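PDB 2ZO4: metallo-beta-lactamase family protein from Thermus thermophilus, which binds two zinc ions in a metallo-beta-lactamase fold and is probably a hydrolase. Local coordinates for residues A3-L8 with A159-R164; L24-G29 with A54-C59; E208-D213 with T292-E297; Y298-G303 with Y312-R317. One frame throughout, in Å; residues are numbered along the deposited sequence.

Contact 1: residues A3-L8 with A159-R164; sequences ALLPGL and AGKRLR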
loop_
_atom_site.group_PDB
_atom_site.type_symbol
_atom_site.label_atom_id
_atom_site.label_comp_id
_atom_site.label_asym_id
_atom_site.label_seq_id
_atom_site.Cartn_x
_atom_site.Cartn_y
_atom_site.Cartn_z
ATOM N N ALA A 3 -12.398 20.655 -1.009
ATOM C CA ALA A 3 -11.367 20.971 -2.041
ATOM C C ALA A 3 -10.001 21.269 -1.420
ATOM O O ALA A 3 -9.808 22.301 -0.771
ATOM C CB ALA A 3 -11.825 22.123 -2.918
ATOM N N LEU A 4 -9.057 20.352 -1.627
ATOM C CA LEU A 4 -7.696 20.493 -1.117
ATOM C C LEU A 4 -6.919 21.502 -1.959
ATOM O O LEU A 4 -6.118 22.281 -1.439
ATOM C CB LEU A 4 -6.985 19.131 -1.100
ATOM C CG LEU A 4 -7.671 17.978 -0.354
ATOM C CD1 LEU A 4 -6.892 16.688 -0.545
ATOM C CD2 LEU A 4 -7.855 18.279 1.132
ATOM N N LEU A 5 -7.160 21.453 -3.265
ATOM C CA LEU A 5 -6.745 22.476 -4.216
ATOM C C LEU A 5 -7.929 22.598 -5.168
ATOM O O LEU A 5 -8.770 21.697 -5.198
ATOM C CB LEU A 5 -5.503 22.034 -5.001
ATOM C CG LEU A 5 -4.156 21.748 -4.329
ATOM C CD1 LEU A 5 -3.178 21.210 -5.364
ATOM C CD2 LEU A 5 -3.577 22.991 -3.651
ATOM N N PRO A 6 -8.016 23.698 -5.945
ATOM C CA PRO A 6 -9.087 23.717 -6.944
ATOM C C PRO A 6 -8.964 22.505 -7.864
ATOM O O PRO A 6 -7.895 22.262 -8.426
ATOM C CB PRO A 6 -8.831 25.017 -7.720
ATOM C CG PRO A 6 -8.077 25.877 -6.776
ATOM C CD PRO A 6 -7.212 24.935 -5.979
ATOM N N GLY A 7 -10.040 21.733 -7.978
ATOM C CA GLY A 7 -10.036 20.518 -8.790
ATOM C C GLY A 7 -9.314 19.328 -8.174
ATOM O O GLY A 7 -8.950 18.395 -8.888
ATOM N N LEU A 8 -9.097 19.363 -6.858
ATOM C CA LEU A 8 -8.562 18.218 -6.112
ATOM C C LEU A 8 -9.360 18.016 -4.827
ATOM O O LEU A 8 -9.373 18.890 -3.956
ATOM C CB LEU A 8 -7.064 18.392 -5.807
ATOM C CG LEU A 8 -6.378 17.386 -4.863
ATOM C CD1 LEU A 8 -6.197 16.016 -5.510
ATOM C CD2 LEU A 8 -5.034 17.909 -4.381
ATOM N N ALA A 159 -5.844 16.071 -15.660
ATOM C CA ALA A 159 -6.880 17.028 -15.249
ATOM C C ALA A 159 -6.330 18.428 -14.962
ATOM O O ALA A 159 -6.697 19.061 -13.972
ATOM C CB ALA A 159 -7.661 16.486 -14.043
ATOM N N GLY A 160 -5.436 18.899 -15.828
ATOM C CA GLY A 160 -4.862 20.238 -15.688
ATOM C C GLY A 160 -3.696 20.320 -14.719
ATOM O O GLY A 160 -3.039 21.358 -14.615
ATOM N N LYS A 161 -3.437 19.226 -14.008
ATOM C CA LYS A 161 -2.311 19.160 -13.082
ATOM C C LYS A 161 -1.171 18.290 -13.615
ATOM O O LYS A 161 -1.370 17.458 -14.505
ATOM C CB LYS A 161 -2.779 18.698 -11.697
ATOM C CG LYS A 161 -3.512 19.797 -10.927
ATOM C CD LYS A 161 -4.330 19.252 -9.776
ATOM C CE LYS A 161 -4.990 20.383 -8.984
ATOM N NZ LYS A 161 -5.972 21.164 -9.792
ATOM N N ARG A 162 0.028 18.515 -13.083
ATOM C CA ARG A 162 1.201 17.741 -13.465
ATOM C C ARG A 162 1.706 16.942 -12.269
ATOM O O ARG A 162 2.101 17.510 -11.247
ATOM C CB ARG A 162 2.294 18.647 -14.029
ATOM C CG ARG A 162 3.382 17.886 -14.781
ATOM C CD ARG A 162 4.179 18.801 -15.703
ATOM N NE ARG A 162 5.419 18.152 -16.128
ATOM C CZ ARG A 162 5.637 17.627 -17.331
ATOM N NH1 ARG A 162 4.707 17.683 -18.272
ATOM N NH2 ARG A 162 6.806 17.055 -17.596
ATOM N N LEU A 163 1.678 15.623 -12.414
ATOM C CA LEU A 163 1.973 14.699 -11.325
ATOM C C LEU A 163 3.258 13.930 -11.599
ATOM O O LEU A 163 3.410 13.334 -12.663
ATOM C CB LEU A 163 0.815 13.709 -11.155
ATOM C CG LEU A 163 -0.479 14.174 -10.481
ATOM C CD1 LEU A 163 -1.253 15.182 -11.323
ATOM C CD2 LEU A 163 -1.349 12.973 -10.176
ATOM N N ARG A 164 4.173 13.938 -10.636
ATOM C CA ARG A 164 5.403 13.166 -10.745
ATOM C C ARG A 164 5.217 11.817 -10.066
ATOM O O ARG A 164 4.830 11.753 -8.896
ATOM C CB ARG A 164 6.577 13.920 -10.109
ATOM C CG ARG A 164 7.938 13.230 -10.264
ATOM C CD ARG A 164 8.489 13.351 -11.686
ATOM N NE ARG A 164 8.769 14.746 -12.031
ATOM C CZ ARG A 164 9.130 15.177 -13.239
ATOM N NH1 ARG A 164 9.267 14.327 -14.250
ATOM N NH2 ARG A 164 9.352 16.472 -13.432
#
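A single hydrogen bond carries the polar side of this contact: the ammonium of K161 reaches the backbone carbonyl of P6, with NZ 2.6 Å from P6 O. The donor stands nearly on the continuation of the carbonyl bond, the C=O...N angle being 165°. The lysine chain runs extended from CB to CE and then bends at its last torsion (chi4 63°), which turns NZ onto the oxygen. P6 and G7 are the corners of a type II turn from L5 to L8, closed by L8 N on L5 O at 2.9 Å. G7 has positive phi (76°), and its C lies 4.1 Å from K161 NZ.

The apolar part is thin. L5 CD1 lies 4.1 Å from K161 CE, the two side chains meeting at a slant, and L8 CB approaches the same methylene from the turn's far end. L180 of strand 176-180 touches both L5 and K161.

L4 and L5 both face L8 in a classic beta bulge, with L4 N bonded to L8 O. The turn and bulge lead into edge strand 8-14 of one sheet, while K161 opens strand 161-167 of the other, so the lysine spans the two sheets of the metallo-beta-lactamase sandwich at its surface.

Contact 2: residues L24-G29 with A54-C59; sequences LYLLQG and AELGLC
L26 and L56 point their branched ends at each other, tip to tip, where strand 21-29 meets the turn that follows helix 43-55. A single methyl of L56, CD1, does the touching: it comes 3.8 Å from L26 CG and 4.0 Å from L26 CD1, and so rests on the fork of the strand leucine. L26 has its CG anti to the backbone N (chi1 -170°), an orientation that carries the fork out from the strand toward the turn. L58 approaches the same leucine through its own CD1, 4.2 Å from L26 CD1, so that L26 receives both leucines of the turn.

Q28, two residues further along the strand and on the same face, meets L58 from the opposite direction. Its chain is extended beyond CG, and the amide nitrogen NE2 ends 3.9 Å from L58 CD2. Q28 NE2 also donates to a water 3.0 Å away, and this water donates to L56 O at 2.9 Å; the amide is thus joined to the turn by a bridge alongside the apolar contact.

G57 has positive phi and its N bonds back to A54 O; L56 and L58, on either side of it in sequence, both direct their side chains toward the strand. L53 of the helix touches L26 and L58, while Y9 of strand 8-14 touches L56. Helix C-terminus and turn form a Schellman motif, here closing one outer helix onto a sheet of the metallo-beta-lactamase alpha-beta/beta-alpha sandwich.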
loop_
_atom_site.group_PDB
_atom_site.type_symbol
_atom_site.label_atom_id
_atom_site.label_comp_id
_atom_site.label_asym_id
_atom_site.label_seq_id
_atom_site.Cartn_x
_atom_site.Cartn_y
_atom_site.Cartn_z
ATOM N N LEU A 24 -9.481 8.352 -1.121
ATOM C CA LEU A 24 -9.322 8.487 -2.562
ATOM C C LEU A 24 -9.218 9.967 -2.900
ATOM O O LEU A 24 -9.648 10.822 -2.117
ATOM C CB LEU A 24 -10.511 7.871 -3.302
ATOM C CG LEU A 24 -11.073 6.516 -2.857
ATOM C CD1 LEU A 24 -12.134 6.061 -3.845
ATOM C CD2 LEU A 24 -9.977 5.464 -2.718
ATOM N N TYR A 25 -8.644 10.268 -4.060
ATOM C CA TYR A 25 -8.467 11.653 -4.487
ATOM C C TYR A 25 -8.973 11.861 -5.909
ATOM O O TYR A 25 -8.521 11.195 -6.844
ATOM C CB TYR A 25 -7.002 12.094 -4.301
ATOM C CG TYR A 25 -6.595 12.025 -2.845
ATOM C CD1 TYR A 25 -6.854 13.087 -1.981
ATOM C CD2 TYR A 25 -6.004 10.874 -2.318
ATOM C CE1 TYR A 25 -6.517 13.017 -0.634
ATOM C CE2 TYR A 25 -5.666 10.795 -0.969
ATOM C CZ TYR A 25 -5.928 11.875 -0.136
ATOM O OH TYR A 25 -5.596 11.809 1.197
ATOM N N LEU A 26 -9.931 12.774 -6.045
ATOM C CA LEU A 26 -10.570 13.084 -7.320
ATOM C C LEU A 26 -9.935 14.338 -7.919
ATOM O O LEU A 26 -9.841 15.378 -7.258
ATOM C CB LEU A 26 -12.080 13.293 -7.107
ATOM C CG LEU A 26 -13.109 13.411 -8.245
ATOM C CD1 LEU A 26 -12.928 14.650 -9.116
ATOM C CD2 LEU A 26 -13.151 12.152 -9.105
ATOM N N LEU A 27 -9.485 14.222 -9.164
ATOM C CA LEU A 27 -8.931 15.356 -9.896
ATOM C C LEU A 27 -9.852 15.705 -11.052
ATOM O O LEU A 27 -10.182 14.848 -11.863
ATOM C CB LEU A 27 -7.519 15.054 -10.411
ATOM C CG LEU A 27 -6.338 15.066 -9.432
ATOM C CD1 LEU A 27 -6.336 13.846 -8.531
ATOM C CD2 LEU A 27 -5.030 15.141 -10.197
ATOM N N GLN A 28 -10.282 16.961 -11.105
ATOM C CA GLN A 28 -11.118 17.447 -12.201
ATOM C C GLN A 28 -10.528 18.743 -12.761
ATOM O O GLN A 28 -10.107 19.614 -12.008
ATOM C CB GLN A 28 -12.555 17.670 -11.713
ATOM C CG GLN A 28 -13.559 18.057 -12.801
ATOM C CD GLN A 28 -14.954 18.310 -12.248
ATOM O OE1 GLN A 28 -15.116 18.716 -11.097
ATOM N NE2 GLN A 28 -15.966 18.067 -13.067
ATOM N N GLY A 29 -10.496 18.856 -14.083
ATOM C CA GLY A 29 -9.968 20.044 -14.744
ATOM C C GLY A 29 -9.615 19.769 -16.191
ATOM O O GLY A 29 -9.390 18.617 -16.574
ATOM N N ALA A 54 -21.550 12.084 -7.163
ATOM C CA ALA A 54 -22.820 12.798 -7.349
ATOM C C ALA A 54 -22.777 14.228 -6.809
ATOM O O ALA A 54 -23.356 15.134 -7.407
ATOM C CB ALA A 54 -23.963 12.031 -6.700
ATOM N N GLU A 55 -22.090 14.418 -5.683
ATOM C CA GLU A 55 -21.952 15.734 -5.053
ATOM C C GLU A 55 -21.198 16.708 -5.956
ATOM O O GLU A 55 -21.452 17.915 -5.928
ATOM C CB GLU A 55 -21.247 15.617 -3.695
ATOM C CG GLU A 55 -21.115 16.956 -2.962
ATOM C CD GLU A 55 -20.574 16.832 -1.554
ATOM O OE1 GLU A 55 -20.040 17.844 -1.045
ATOM O OE2 GLU A 55 -20.686 15.740 -0.948
ATOM N N LEU A 56 -20.276 16.167 -6.750
ATOM C CA LEU A 56 -19.503 16.940 -7.715
ATOM C C LEU A 56 -20.190 17.020 -9.078
ATOM O O LEU A 56 -19.702 17.706 -9.978
ATOM C CB LEU A 56 -18.105 16.335 -7.876
ATOM C CG LEU A 56 -17.183 16.356 -6.654
ATOM C CD1 LEU A 56 -16.084 15.304 -6.790
ATOM C CD2 LEU A 56 -16.594 17.749 -6.434
ATOM N N GLY A 57 -21.313 16.314 -9.223
ATOM C CA GLY A 57 -22.071 16.282 -10.474
ATOM C C GLY A 57 -21.572 15.237 -11.455
ATOM O O GLY A 57 -21.680 15.414 -12.670
ATOM N N LEU A 58 -21.040 14.139 -10.924
ATOM C CA LEU A 58 -20.373 13.125 -11.739
ATOM C C LEU A 58 -20.945 11.722 -11.534
ATOM O O LEU A 58 -21.530 11.413 -10.486
ATOM C CB LEU A 58 -18.860 13.119 -11.453
ATOM C CG LEU A 58 -18.062 14.409 -11.695
ATOM C CD1 LEU A 58 -16.702 14.351 -10.997
ATOM C CD2 LEU A 58 -17.901 14.708 -13.191
ATOM N N CYS A 59 -20.777 10.890 -12.558
ATOM C CA CYS A 59 -21.138 9.477 -12.518
ATOM C C CYS A 59 -19.852 8.665 -12.555
ATOM O O CYS A 59 -18.797 9.202 -12.893
ATOM C CB CYS A 59 -21.997 9.114 -13.736
ATOM S SG CYS A 59 -23.399 10.219 -14.036
HETATM O O HOH W 1 -18.919 18.229 -12.679
#

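Contact 3: residues E208-D213 with T292-E297; sequences ENPLKD and TLAHLE
L211 lies against A294 and H295 where helix 210-222 of the metallo-beta-lactamase fold packs, by its first turn, on helix 286-301 of the C-terminal helical part. Its CB stands 4.1 Å from A294 O. From there CG is directed anti to the backbone N (chi1 -178°), which sends the fork across to H295, the two side chains crossing at about a right angle. L211 CD1 lies above H295 NE2 at 4.1 Å. CD2 lies over the same ring face, 3.8 Å from the centroid and 18° off the normal, a CH-pi contact displaced toward CD2 of the histidine.

The ring is held by its two nitrogens: ND1 is hydrogen-bonded to E291 O in its own helix and NE2 to ND1 of H251 in helix 240-261. Both bonds would restrain its rotation, and H251 also touches L211. Beside the leucine, P210 CG rests on A294 CB at 4.0 Å. The P210 side chain is about 8 Å from that of the zinc ligand H171.

N209, the N-cap residue, completes the contact through one water. This water accepts from L211 N at 3.0 Å and donates to N209 OD1 at 2.6 Å and to A294 O at 2.7 Å.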
loop_
_atom_site.group_PDB
_atom_site.type_symbol
_atom_site.label_atom_id
_atom_site.label_comp_id
_atom_site.label_asym_id
_atom_site.label_seq_id
_atom_site.Cartn_x
_atom_site.Cartn_y
_atom_site.Cartn_z
ATOM N N GLU A 208 12.827 -9.072 -2.099
ATOM C CA GLU A 208 13.608 -9.793 -1.082
ATOM C C GLU A 208 13.620 -9.170 0.324
ATOM O O GLU A 208 13.434 -9.869 1.324
ATOM C CB GLU A 208 15.045 -10.013 -1.574
ATOM N N ASN A 209 13.839 -7.862 0.400
ATOM C CA ASN A 209 13.967 -7.182 1.689
ATOM C C ASN A 209 13.030 -5.969 1.754
ATOM O O ASN A 209 13.488 -4.823 1.648
ATOM C CB ASN A 209 15.436 -6.780 1.918
ATOM C CG ASN A 209 15.768 -6.522 3.383
ATOM O OD1 ASN A 209 14.885 -6.397 4.230
ATOM N ND2 ASN A 209 17.060 -6.414 3.681
ATOM N N PRO A 210 11.709 -6.217 1.923
ATOM C CA PRO A 210 10.712 -5.135 1.881
ATOM C C PRO A 210 10.937 -3.993 2.872
ATOM O O PRO A 210 10.663 -2.843 2.528
ATOM C CB PRO A 210 9.385 -5.856 2.184
ATOM C CG PRO A 210 9.777 -7.148 2.805
ATOM C CD PRO A 210 11.064 -7.523 2.149
ATOM N N LEU A 211 11.423 -4.298 4.078
ATOM C CA LEU A 211 11.683 -3.256 5.086
ATOM C C LEU A 211 12.810 -2.311 4.661
ATOM O O LEU A 211 12.738 -1.106 4.901
ATOM C CB LEU A 211 11.983 -3.857 6.469
ATOM C CG LEU A 211 12.215 -2.858 7.617
ATOM C CD1 LEU A 211 11.016 -1.923 7.797
ATOM C CD2 LEU A 211 12.537 -3.555 8.928
ATOM N N LYS A 212 13.842 -2.866 4.031
ATOM C CA LYS A 212 14.950 -2.069 3.496
ATOM C C LYS A 212 14.461 -1.103 2.413
ATOM O O LYS A 212 14.864 0.056 2.393
ATOM C CB LYS A 212 16.065 -2.973 2.954
ATOM C CG LYS A 212 17.350 -2.224 2.567
ATOM C CD LYS A 212 18.514 -3.184 2.343
ATOM C CE LYS A 212 19.760 -2.425 1.895
ATOM N NZ LYS A 212 20.939 -3.334 1.752
ATOM N N ASP A 213 13.598 -1.590 1.521
ATOM C CA ASP A 213 12.911 -0.745 0.536
ATOM C C ASP A 213 12.102 0.361 1.209
ATOM O O ASP A 213 12.136 1.509 0.777
ATOM C CB ASP A 213 11.942 -1.575 -0.313
ATOM C CG ASP A 213 12.636 -2.419 -1.362
ATOM O OD1 ASP A 213 13.734 -2.046 -1.834
ATOM O OD2 ASP A 213 12.056 -3.460 -1.729
ATOM N N THR A 292 5.997 -8.831 10.921
ATOM C CA THR A 292 6.981 -9.484 11.786
ATOM C C THR A 292 8.019 -10.249 10.959
ATOM O O THR A 292 9.212 -10.194 11.254
ATOM C CB THR A 292 6.300 -10.420 12.809
ATOM O OG1 THR A 292 5.311 -9.682 13.539
ATOM C CG2 THR A 292 7.316 -10.999 13.787
ATOM N N LEU A 293 7.551 -10.938 9.922
ATOM C CA LEU A 293 8.424 -11.668 9.010
ATOM C C LEU A 293 9.380 -10.736 8.260
ATOM O O LEU A 293 10.562 -11.047 8.109
ATOM C CB LEU A 293 7.597 -12.511 8.031
ATOM C CG LEU A 293 8.337 -13.410 7.032
ATOM C CD1 LEU A 293 9.399 -14.272 7.714
ATOM C CD2 LEU A 293 7.340 -14.281 6.292
ATOM N N ALA A 294 8.857 -9.599 7.800
ATOM C CA ALA A 294 9.656 -8.563 7.137
ATOM C C ALA A 294 10.790 -8.037 8.020
ATOM O O ALA A 294 11.900 -7.795 7.540
ATOM C CB ALA A 294 8.763 -7.409 6.699
ATOM N N HIS A 295 10.494 -7.841 9.301
ATOM C CA HIS A 295 11.487 -7.354 10.250
ATOM C C HIS A 295 12.537 -8.416 10.572
ATOM O O HIS A 295 13.721 -8.102 10.694
ATOM C CB HIS A 295 10.812 -6.842 11.521
ATOM C CG HIS A 295 10.182 -5.493 11.362
ATOM N ND1 HIS A 295 9.043 -5.289 10.612
ATOM C CD2 HIS A 295 10.539 -4.280 11.843
ATOM C CE1 HIS A 295 8.721 -4.007 10.645
ATOM N NE2 HIS A 295 9.615 -3.373 11.382
ATOM N N LEU A 296 12.095 -9.667 10.704
ATOM C CA LEU A 296 13.002 -10.791 10.921
ATOM C C LEU A 296 13.985 -10.988 9.760
ATOM O O LEU A 296 15.166 -11.255 9.981
ATOM C CB LEU A 296 12.214 -12.079 11.163
ATOM C CG LEU A 296 11.550 -12.234 12.537
ATOM C CD1 LEU A 296 10.425 -13.254 12.464
ATOM C CD2 LEU A 296 12.583 -12.617 13.603
ATOM N N GLU A 297 13.495 -10.856 8.532
ATOM C CA GLU A 297 14.337 -11.055 7.351
ATOM C C GLU A 297 15.301 -9.891 7.123
ATOM O O GLU A 297 16.383 -10.069 6.557
ATOM C CB GLU A 297 13.487 -11.355 6.111
ATOM C CG GLU A 297 12.934 -12.789 6.090
ATOM C CD GLU A 297 14.035 -13.853 6.117
ATOM O OE1 GLU A 297 14.662 -14.091 5.068
ATOM O OE2 GLU A 297 14.271 -14.456 7.184
HETATM O O HOH W 2 12.526 -6.942 5.042
#

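Contact 4: residues Y298-G303 with Y312-R317; sequences YLREEG and YRYFRR
R300 CA and Y314 CA stay 8.8 Å apart, and G303 CA and R317 CA 8.1 Å, so side chains and a water span the distance between the end of helix 286-301 and the strand 313-316. G303 leaves the helix at positive phi and closes a Schellman motif, with its N bonded to R300 O.

R317, the C-terminal residue, uses that turn. Its chain is extended from CG to NE and brings the NE edge of the guanidinium to G303 O, which lies in the plane of the group. The distance from R317 NE to G303 O is 3.0 Å, but the angle at the hydrogen is 131° and the bond is weak. A water in the same plane accepts from R317 NH2 at 2.9 Å and donates to R300 O at 3.1 Å, adding a second link to the helix end.

R300 meets Y314 through carbon: its CD is 3.9 Å from CE1 of the ring, approached obliquely. The side chains cross at about a right angle, with guanidinium and ring planes 56° apart. The chain of R300 bends at chi3 (68°), and the NH2 of its guanidinium forms a salt bridge with E297 OE1. The other carboxylate oxygen of E297 takes a hydrogen bond with Y314 OH.

A helix followed by a two-stranded hairpin is consistent with a winged-helix arrangement, as might be expected of a C-terminal domain related to helix-turn-helix proteins. V305 of strand 305-308 touches both R300 and Y314; this strand pairs antiparallel with 313-316 in a two-stranded sheet beside helix 286-301.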
loop_
_atom_site.group_PDB
_atom_site.type_symbol
_atom_site.label_atom_id
_atom_site.label_comp_id
_atom_site.label_asym_id
_atom_site.label_seq_id
_atom_site.Cartn_x
_atom_site.Cartn_y
_atom_site.Cartn_z
ATOM N N TYR A 298 14.904 -8.706 7.582
ATOM C CA TYR A 298 15.785 -7.546 7.610
ATOM C C TYR A 298 16.946 -7.787 8.581
ATOM O O TYR A 298 18.108 -7.522 8.254
ATOM C CB TYR A 298 14.992 -6.301 8.020
ATOM C CG TYR A 298 15.789 -5.016 8.026
ATOM C CD1 TYR A 298 15.859 -4.214 6.890
ATOM C CD2 TYR A 298 16.457 -4.593 9.176
ATOM C CE1 TYR A 298 16.583 -3.036 6.892
ATOM C CE2 TYR A 298 17.187 -3.409 9.189
ATOM C CZ TYR A 298 17.242 -2.638 8.046
ATOM O OH TYR A 298 17.953 -1.464 8.054
ATOM N N LEU A 299 16.617 -8.295 9.767
ATOM C CA LEU A 299 17.614 -8.596 10.795
ATOM C C LEU A 299 18.544 -9.733 10.383
ATOM O O LEU A 299 19.737 -9.705 10.695
ATOM C CB LEU A 299 16.937 -8.930 12.128
ATOM C CG LEU A 299 16.242 -7.781 12.872
ATOM C CD1 LEU A 299 15.494 -8.304 14.084
ATOM C CD2 LEU A 299 17.228 -6.692 13.278
ATOM N N ARG A 300 17.991 -10.724 9.682
ATOM C CA ARG A 300 18.761 -11.878 9.227
ATOM C C ARG A 300 19.761 -11.480 8.155
ATOM O O ARG A 300 20.898 -11.955 8.157
ATOM C CB ARG A 300 17.838 -12.997 8.724
ATOM C CG ARG A 300 18.526 -14.361 8.639
ATOM C CD ARG A 300 17.546 -15.503 8.393
ATOM N NE ARG A 300 16.928 -15.460 7.067
ATOM C CZ ARG A 300 17.517 -15.861 5.941
ATOM N NH1 ARG A 300 18.764 -16.331 5.952
ATOM N NH2 ARG A 300 16.862 -15.780 4.791
ATOM N N GLU A 301 19.341 -10.593 7.256
ATOM C CA GLU A 301 20.215 -10.083 6.198
ATOM C C GLU A 301 21.398 -9.318 6.788
ATOM O O GLU A 301 22.512 -9.399 6.275
ATOM C CB GLU A 301 19.427 -9.214 5.209
ATOM C CG GLU A 301 20.156 -8.922 3.890
ATOM C CD GLU A 301 21.107 -7.732 3.975
ATOM O OE1 GLU A 301 20.933 -6.875 4.869
ATOM O OE2 GLU A 301 22.029 -7.644 3.136
ATOM N N GLU A 302 21.149 -8.587 7.871
ATOM C CA GLU A 302 22.211 -7.886 8.596
ATOM C C GLU A 302 23.090 -8.833 9.419
ATOM O O GLU A 302 24.150 -8.435 9.903
ATOM C CB GLU A 302 21.618 -6.811 9.508
ATOM C CG GLU A 302 21.036 -5.623 8.762
ATOM C CD GLU A 302 20.623 -4.489 9.682
ATOM O OE1 GLU A 302 20.418 -4.728 10.892
ATOM O OE2 GLU A 302 20.497 -3.351 9.188
ATOM N N GLY A 303 22.644 -10.078 9.580
ATOM C CA GLY A 303 23.391 -11.071 10.353
ATOM C C GLY A 303 23.073 -11.078 11.840
ATOM O O GLY A 303 23.592 -11.911 12.582
ATOM N N TYR A 312 10.787 -22.860 10.449
ATOM C CA TYR A 312 11.706 -21.789 10.815
ATOM C C TYR A 312 11.515 -21.307 12.249
ATOM O O TYR A 312 10.413 -20.931 12.653
ATOM C CB TYR A 312 11.591 -20.607 9.844
ATOM C CG TYR A 312 11.854 -20.951 8.392
ATOM C CD1 TYR A 312 10.837 -20.863 7.449
ATOM C CD2 TYR A 312 13.120 -21.362 7.962
ATOM C CE1 TYR A 312 11.063 -21.167 6.115
ATOM C CE2 TYR A 312 13.356 -21.674 6.627
ATOM C CZ TYR A 312 12.320 -21.572 5.712
ATOM O OH TYR A 312 12.528 -21.873 4.393
ATOM N N ARG A 313 12.604 -21.338 13.008
ATOM C CA ARG A 313 12.663 -20.753 14.339
ATOM C C ARG A 313 13.849 -19.797 14.331
ATOM O O ARG A 313 14.971 -20.196 14.017
ATOM C CB ARG A 313 12.832 -21.836 15.423
ATOM C CG ARG A 313 11.700 -22.867 15.472
ATOM C CD ARG A 313 11.720 -23.707 16.764
ATOM N NE ARG A 313 11.362 -22.922 17.951
ATOM C CZ ARG A 313 10.121 -22.751 18.406
ATOM N NH1 ARG A 313 9.088 -23.305 17.784
ATOM N NH2 ARG A 313 9.912 -22.011 19.490
ATOM N N TYR A 314 13.585 -18.530 14.634
ATOM C CA TYR A 314 14.614 -17.491 14.618
ATOM C C TYR A 314 15.257 -17.320 15.994
ATOM O O TYR A 314 14.602 -17.499 17.020
ATOM C CB TYR A 314 14.025 -16.158 14.137
ATOM C CG TYR A 314 13.684 -16.108 12.658
ATOM C CD1 TYR A 314 14.503 -15.421 11.763
ATOM C CD2 TYR A 314 12.540 -16.739 12.159
ATOM C CE1 TYR A 314 14.199 -15.363 10.404
ATOM C CE2 TYR A 314 12.227 -16.696 10.798
ATOM C CZ TYR A 314 13.062 -16.000 9.928
ATOM O OH TYR A 314 12.765 -15.941 8.584
ATOM N N PHE A 315 16.541 -16.973 16.009
ATOM C CA PHE A 315 17.263 -16.726 17.258
ATOM C C PHE A 315 18.173 -15.509 17.134
ATOM O O PHE A 315 18.632 -15.175 16.041
ATOM C CB PHE A 315 18.077 -17.959 17.673
ATOM C CG PHE A 315 18.993 -18.471 16.597
ATOM C CD1 PHE A 315 18.581 -19.488 15.742
ATOM C CD2 PHE A 315 20.266 -17.934 16.432
ATOM C CE1 PHE A 315 19.428 -19.961 14.736
ATOM C CE2 PHE A 315 21.117 -18.400 15.431
ATOM C CZ PHE A 315 20.696 -19.411 14.581
ATOM N N ARG A 316 18.426 -14.853 18.260
ATOM C CA ARG A 316 19.329 -13.713 18.310
ATOM C C ARG A 316 20.752 -14.212 18.533
ATOM O O ARG A 316 21.003 -14.982 19.465
ATOM C CB ARG A 316 18.930 -12.777 19.455
ATOM C CG ARG A 316 19.504 -11.373 19.352
ATOM C CD ARG A 316 19.638 -10.686 20.718
ATOM N NE ARG A 316 18.478 -10.887 21.591
ATOM C CZ ARG A 316 18.541 -11.356 22.836
ATOM N NH1 ARG A 316 19.709 -11.666 23.383
ATOM N NH2 ARG A 316 17.429 -11.501 23.546
ATOM N N ARG A 317 21.675 -13.780 17.677
ATOM C CA ARG A 317 23.092 -14.103 17.839
ATOM C C ARG A 317 23.676 -13.305 19.002
ATOM O O ARG A 317 23.349 -12.122 19.163
ATOM C CB ARG A 317 23.877 -13.779 16.568
ATOM C CG ARG A 317 23.429 -14.525 15.331
ATOM C CD ARG A 317 24.509 -14.491 14.265
ATOM N NE ARG A 317 23.996 -14.887 12.954
ATOM C CZ ARG A 317 23.805 -16.143 12.561
ATOM N NH1 ARG A 317 24.080 -17.158 13.376
ATOM N NH2 ARG A 317 23.340 -16.387 11.344
HETATM O O HOH W 3 22.208 -14.473 9.461
#

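The four contacts fall into two groups on opposite sides of the chain's centre. Contacts 1 and 2 have centres 12 Å apart and meet where the loop leading into edge strand 8-14 pairs with strand 21-29: G7 O lies 3.0 Å from Q28 N, a probable hydrogen bond. Contacts 3 and 4, with centres 11 Å apart, both use helix 286-301, and L211 CD2 of contact 3 packs 3.7 Å from Y298 CG of contact 4. The separation between groups is large: 34 Å between the centres of contacts 1 and 3, 48 Å between those of 2 and 4. Contact 3 alone comes near the two-zinc site, the P210 side chain being about 12 Å from a zinc ion.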